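Local coordinates for hydrolase, isochorismatase family (PDB 4H17), which is a probable hydrolase of the isochorismatase family whose natural substrate is not established, at residues P39-I52 and L153-F165. Residues are numbered along the deposited sequence; the frame is centred on the assembly and turned at random. Where two conformers were deposited one is given.
Sequences PLKLSGMDEAVANI and LVEDASATRDLAF. With EDO (1,2-ethanediol), chain H.
D156 meets N51 where the type I turn V154-A157 breaks strand 150-159 with a sharp corner. The D156 carbonyl oxygen takes a hydrogen bond from ND2 of N51 (3.0 Å); it lies in the plane of the N51 amide, yet the donor stands well above the carbonyl plane. The same oxygen receives a CA-H...O contact from A48 (CA to O 3.4 Å), so two helix residues grip one turn carbonyl. N51 OD1 turns to R54, and D156 OD1 to T193. With an alanine at N51 the D156 carbonyl would probably lose its N-H donor, and the turn one of its ties to the helix. A157 CB touches both N51 CB and I52 CG1 (4.0 Å from the latter). A159 CB points into the other segment, where L42 CB, SE of selenomethionine M45 (4.1 Å from A159 CB) and A48 CB gather round it; F131 of strand 125-131 backs L42 and M45. T160 O accepts a nearly straight hydrogen bond from S43 N (2.8 Å), while 1,2-ethanediol, probably from the crystallisation liquor, links T160 N to S43 O through O2. R161 follows, CG wedged between its backbone N and carbonyl carbon (chi1 74°), the chain then extended from CG to NE, which carries the guanidinium to L40. CD2 of L40 lies over one guanidinium face, offset toward the rim (3.9 Å to R161 CZ), and L163 CD2 over the opposite face. A water in the guanidinium plane joins R161 NE to P39 O, while NH2 forms a salt bridge with D185 of the second subunit. Helix 45-61 and its lead-in are thus stitched to the end of strand 150-159 of this Rossmann-like fold by backbone carbonyls and small methyls, whereas the leucine-sandwiched arginine carries its charge into the dimer interface.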
loop_
_atom_site.group_PDB
_atom_site.type_symbol
_atom_site.label_atom_id
_atom_site.label_comp_id
_atom_site.label_asym_id
_atom_site.label_seq_id
_atom_site.Cartn_x
_atom_site.Cartn_y
_atom_site.Cartn_z
ATOM N N PRO A 39 8.180 -21.368 -0.410
ATOM C CA PRO A 39 7.494 -20.512 0.553
ATOM C C PRO A 39 6.715 -19.385 -0.106
ATOM O O PRO A 39 5.764 -18.858 0.502
ATOM C CB PRO A 39 8.643 -19.946 1.423
ATOM C CG PRO A 39 9.861 -20.127 0.614
ATOM C CD PRO A 39 9.639 -21.317 -0.264
ATOM N N LEU A 40 7.086 -18.986 -1.329
ATOM C CA LEU A 40 6.367 -17.911 -2.025
ATOM C C LEU A 40 5.340 -18.471 -3.024
ATOM O O LEU A 40 4.813 -17.746 -3.823
ATOM C CB LEU A 40 7.323 -16.912 -2.697
ATOM C CG LEU A 40 8.226 -16.176 -1.718
ATOM C CD1 LEU A 40 9.212 -15.383 -2.549
ATOM C CD2 LEU A 40 7.395 -15.267 -0.805
ATOM N N LYS A 41 4.997 -19.761 -2.903
ATOM C CA LYS A 41 3.981 -20.327 -3.764
ATOM C C LYS A 41 2.673 -19.606 -3.496
ATOM O O LYS A 41 2.244 -19.571 -2.326
ATOM C CB LYS A 41 3.786 -21.823 -3.478
ATOM C CG LYS A 41 2.787 -22.497 -4.369
ATOM C CD LYS A 41 2.530 -23.928 -3.889
ATOM C CE LYS A 41 1.505 -24.607 -4.787
ATOM N NZ LYS A 41 1.735 -26.080 -4.904
ATOM N N LEU A 42 2.024 -19.073 -4.541
ATOM C CA LEU A 42 0.819 -18.262 -4.357
ATOM C C LEU A 42 -0.400 -19.134 -4.484
ATOM O O LEU A 42 -0.314 -20.244 -5.042
ATOM C CB LEU A 42 0.743 -17.059 -5.276
ATOM C CG LEU A 42 1.995 -16.173 -5.181
ATOM C CD1 LEU A 42 1.849 -14.999 -6.149
ATOM C CD2 LEU A 42 2.310 -15.630 -3.792
ATOM N N SER A 43 -1.523 -18.633 -3.975
ATOM C CA SER A 43 -2.776 -19.378 -4.012
ATOM C C SER A 43 -3.616 -18.955 -5.190
ATOM O O SER A 43 -3.620 -17.796 -5.565
ATOM C CB SER A 43 -3.592 -19.168 -2.734
ATOM O OG SER A 43 -2.897 -19.627 -1.608
ATOM N N GLY A 44 -4.330 -19.915 -5.769
ATOM C CA GLY A 44 -5.156 -19.619 -6.932
ATOM C C GLY A 44 -4.346 -19.233 -8.168
ATOM O O GLY A 44 -4.832 -18.462 -9.000
HETATM N N MSE A 45 -3.160 -19.808 -8.348
HETATM C CA MSE A 45 -2.316 -19.421 -9.463
HETATM C C MSE A 45 -2.780 -19.915 -10.780
HETATM O O MSE A 45 -2.598 -19.230 -11.781
HETATM C CB MSE A 45 -0.852 -19.859 -9.369
HETATM C CG MSE A 45 -0.054 -19.011 -8.422
HETATM SE SE MSE A 45 -0.019 -17.177 -9.147
HETATM C CE MSE A 45 1.730 -17.190 -10.011
ATOM N N ASP A 46 -3.326 -21.133 -10.837
ATOM C CA ASP A 46 -3.788 -21.663 -12.130
ATOM C C ASP A 46 -4.688 -20.655 -12.849
ATOM O O ASP A 46 -4.508 -20.369 -14.062
ATOM C CB ASP A 46 -4.567 -22.968 -11.914
ATOM C CG ASP A 46 -3.676 -24.132 -11.613
ATOM O OD1 ASP A 46 -2.442 -23.966 -11.596
ATOM O OD2 ASP A 46 -4.215 -25.233 -11.378
ATOM N N GLU A 47 -5.689 -20.147 -12.116
ATOM C CA GLU A 47 -6.638 -19.252 -12.738
ATOM C C GLU A 47 -6.114 -17.859 -12.926
ATOM O O GLU A 47 -6.410 -17.240 -13.924
ATOM C CB GLU A 47 -7.981 -19.200 -12.021
ATOM C CG GLU A 47 -9.093 -18.587 -12.883
ATOM C CD GLU A 47 -9.349 -19.316 -14.219
ATOM O OE1 GLU A 47 -8.925 -20.487 -14.385
ATOM O OE2 GLU A 47 -9.979 -18.715 -15.127
ATOM N N ALA A 48 -5.300 -17.366 -11.984
ATOM C CA ALA A 48 -4.680 -16.054 -12.187
ATOM C C ALA A 48 -3.780 -16.031 -13.412
ATOM O O ALA A 48 -3.870 -15.088 -14.225
ATOM C CB ALA A 48 -3.895 -15.615 -10.981
ATOM N N VAL A 49 -2.962 -17.059 -13.595
ATOM C CA VAL A 49 -2.103 -17.154 -14.775
ATOM C C VAL A 49 -2.920 -17.289 -16.057
ATOM O O VAL A 49 -2.625 -16.640 -17.036
ATOM C CB VAL A 49 -1.096 -18.322 -14.659
ATOM C CG1 VAL A 49 -0.340 -18.588 -15.958
ATOM C CG2 VAL A 49 -0.114 -18.056 -13.541
ATOM N N ALA A 50 -3.979 -18.099 -16.026
ATOM C CA ALA A 50 -4.835 -18.217 -17.202
ATOM C C ALA A 50 -5.424 -16.842 -17.559
ATOM O O ALA A 50 -5.545 -16.499 -18.738
ATOM C CB ALA A 50 -5.935 -19.242 -16.952
ATOM N N ASN A 51 -5.761 -16.034 -16.548
ATOM C CA ASN A 51 -6.309 -14.692 -16.812
ATOM C C ASN A 51 -5.281 -13.690 -17.326
ATOM O O ASN A 51 -5.589 -12.913 -18.213
ATOM C CB ASN A 51 -7.108 -14.160 -15.635
ATOM C CG ASN A 51 -8.482 -14.781 -15.541
ATOM O OD1 ASN A 51 -9.143 -15.048 -16.558
ATOM N ND2 ASN A 51 -8.956 -14.993 -14.324
ATOM N N ILE A 52 -4.039 -13.778 -16.843
ATOM C CA ILE A 52 -2.977 -12.938 -17.393
ATOM C C ILE A 52 -2.807 -13.302 -18.890
ATOM O O ILE A 52 -2.669 -12.450 -19.761
ATOM C CB ILE A 52 -1.663 -13.047 -16.574
ATOM C CG1 ILE A 52 -1.873 -12.478 -15.180
ATOM C CG2 ILE A 52 -0.575 -12.295 -17.315
ATOM C CD1 ILE A 52 -0.736 -12.683 -14.219
ATOM N N LEU A 153 -7.257 -2.478 -11.698
ATOM C CA LEU A 153 -6.538 -3.640 -11.192
ATOM C C LEU A 153 -7.366 -4.864 -11.441
ATOM O O LEU A 153 -8.533 -4.925 -11.045
ATOM C CB LEU A 153 -6.290 -3.454 -9.693
ATOM C CG LEU A 153 -5.619 -4.567 -8.912
ATOM C CD1 LEU A 153 -4.288 -5.015 -9.453
ATOM C CD2 LEU A 153 -5.474 -4.105 -7.477
ATOM N N VAL A 154 -6.775 -5.877 -12.051
ATOM C CA VAL A 154 -7.562 -7.036 -12.495
ATOM C C VAL A 154 -7.507 -8.085 -11.399
ATOM O O VAL A 154 -6.504 -8.777 -11.233
ATOM C CB VAL A 154 -7.060 -7.618 -13.815
ATOM C CG1 VAL A 154 -7.986 -8.715 -14.311
ATOM C CG2 VAL A 154 -6.913 -6.513 -14.833
ATOM N N GLU A 155 -8.587 -8.174 -10.619
ATOM C CA GLU A 155 -8.522 -8.867 -9.326
ATOM C C GLU A 155 -8.327 -10.380 -9.461
ATOM O O GLU A 155 -7.753 -11.027 -8.588
ATOM C CB GLU A 155 -9.785 -8.596 -8.499
ATOM C CG GLU A 155 -11.057 -8.990 -9.215
ATOM C CD GLU A 155 -12.285 -8.429 -8.538
ATOM O OE1 GLU A 155 -12.291 -8.386 -7.281
ATOM O OE2 GLU A 155 -13.227 -8.037 -9.269
ATOM N N ASP A 156 -8.795 -10.935 -10.569
ATOM C CA ASP A 156 -8.672 -12.380 -10.831
ATOM C C ASP A 156 -7.488 -12.743 -11.741
ATOM O O ASP A 156 -7.290 -13.889 -12.116
ATOM C CB ASP A 156 -10.014 -12.979 -11.302
ATOM C CG ASP A 156 -10.522 -12.367 -12.592
ATOM O OD1 ASP A 156 -9.857 -11.501 -13.185
ATOM O OD2 ASP A 156 -11.632 -12.770 -13.014
ATOM N N ALA A 157 -6.636 -11.750 -11.957
ATOM C CA ALA A 157 -5.360 -11.903 -12.676
ATOM C C ALA A 157 -4.218 -11.483 -11.741
ATOM O O ALA A 157 -3.152 -11.010 -12.183
ATOM C CB ALA A 157 -5.355 -11.076 -13.922
ATOM N N SER A 158 -4.461 -11.645 -10.456
ATOM C CA SER A 158 -3.502 -11.276 -9.405
ATOM C C SER A 158 -3.695 -12.273 -8.274
ATOM O O SER A 158 -4.769 -12.907 -8.147
ATOM C CB SER A 158 -3.724 -9.823 -8.987
ATOM O OG SER A 158 -2.852 -9.433 -7.895
ATOM N N ALA A 159 -2.679 -12.445 -7.436
ATOM C CA ALA A 159 -2.740 -13.390 -6.365
ATOM C C ALA A 159 -1.795 -13.049 -5.262
ATOM O O ALA A 159 -0.870 -12.242 -5.423
ATOM C CB ALA A 159 -2.451 -14.801 -6.874
ATOM N N THR A 160 -1.992 -13.723 -4.152
ATOM C CA THR A 160 -1.109 -13.623 -3.021
ATOM C C THR A 160 -1.005 -14.987 -2.307
ATOM O O THR A 160 -1.334 -16.057 -2.887
ATOM C CB THR A 160 -1.545 -12.468 -2.114
ATOM O OG1 THR A 160 -0.587 -12.293 -1.063
ATOM C CG2 THR A 160 -2.896 -12.714 -1.539
ATOM N N ARG A 161 -0.429 -14.951 -1.116
ATOM C CA ARG A 161 -0.268 -16.164 -0.303
ATOM C C ARG A 161 -0.809 -15.983 1.125
ATOM O O ARG A 161 -1.158 -14.874 1.555
ATOM C CB ARG A 161 1.179 -16.581 -0.310
ATOM C CG ARG A 161 2.094 -15.700 0.556
ATOM C CD ARG A 161 3.574 -16.049 0.408
ATOM N NE ARG A 161 4.375 -15.666 1.588
ATOM C CZ ARG A 161 4.712 -14.422 1.926
ATOM N NH1 ARG A 161 4.359 -13.379 1.170
ATOM N NH2 ARG A 161 5.416 -14.243 3.036
ATOM N N ASP A 162 -0.940 -17.102 1.845
ATOM C CA ASP A 162 -1.246 -17.067 3.253
ATOM C C ASP A 162 -0.220 -16.224 3.977
ATOM O O ASP A 162 0.991 -16.421 3.798
ATOM C CB ASP A 162 -1.218 -18.466 3.884
ATOM C CG ASP A 162 -2.343 -19.397 3.426
ATOM O OD1 ASP A 162 -3.207 -19.030 2.644
ATOM O OD2 ASP A 162 -2.339 -20.551 3.902
ATOM N N LEU A 163 -0.666 -15.323 4.847
ATOM C CA LEU A 163 0.274 -14.539 5.674
ATOM C C LEU A 163 0.130 -14.742 7.158
ATOM O O LEU A 163 -0.967 -15.059 7.668
ATOM C CB LEU A 163 0.152 -13.039 5.410
ATOM C CG LEU A 163 0.384 -12.570 3.980
ATOM C CD1 LEU A 163 0.092 -11.084 3.859
ATOM C CD2 LEU A 163 1.757 -12.916 3.505
ATOM N N ALA A 164 1.260 -14.635 7.852
ATOM C CA ALA A 164 1.268 -14.640 9.293
ATOM C C ALA A 164 0.637 -13.398 9.881
ATOM O O ALA A 164 0.891 -12.307 9.439
ATOM C CB ALA A 164 2.675 -14.786 9.822
ATOM N N PHE A 165 -0.152 -13.601 10.919
ATOM C CA PHE A 165 -0.538 -12.548 11.849
ATOM C C PHE A 165 -0.222 -13.100 13.247
ATOM O O PHE A 165 -0.922 -13.985 13.808
ATOM C CB PHE A 165 -2.012 -12.154 11.684
ATOM C CG PHE A 165 -2.414 -11.091 12.607
ATOM C CD1 PHE A 165 -2.005 -9.796 12.354
ATOM C CD2 PHE A 165 -3.074 -11.383 13.782
ATOM C CE1 PHE A 165 -2.284 -8.790 13.248
ATOM C CE2 PHE A 165 -3.349 -10.370 14.688
ATOM C CZ PHE A 165 -2.948 -9.072 14.408
HETATM C C1 EDO H . -6.629 -15.892 -3.709
HETATM O O1 EDO H . -6.397 -17.301 -3.886
HETATM C C2 EDO H . -5.580 -15.156 -4.539
HETATM O O2 EDO H . -4.247 -15.419 -4.095
HETATM O O HOH W 1 5.038 -18.266 3.016
#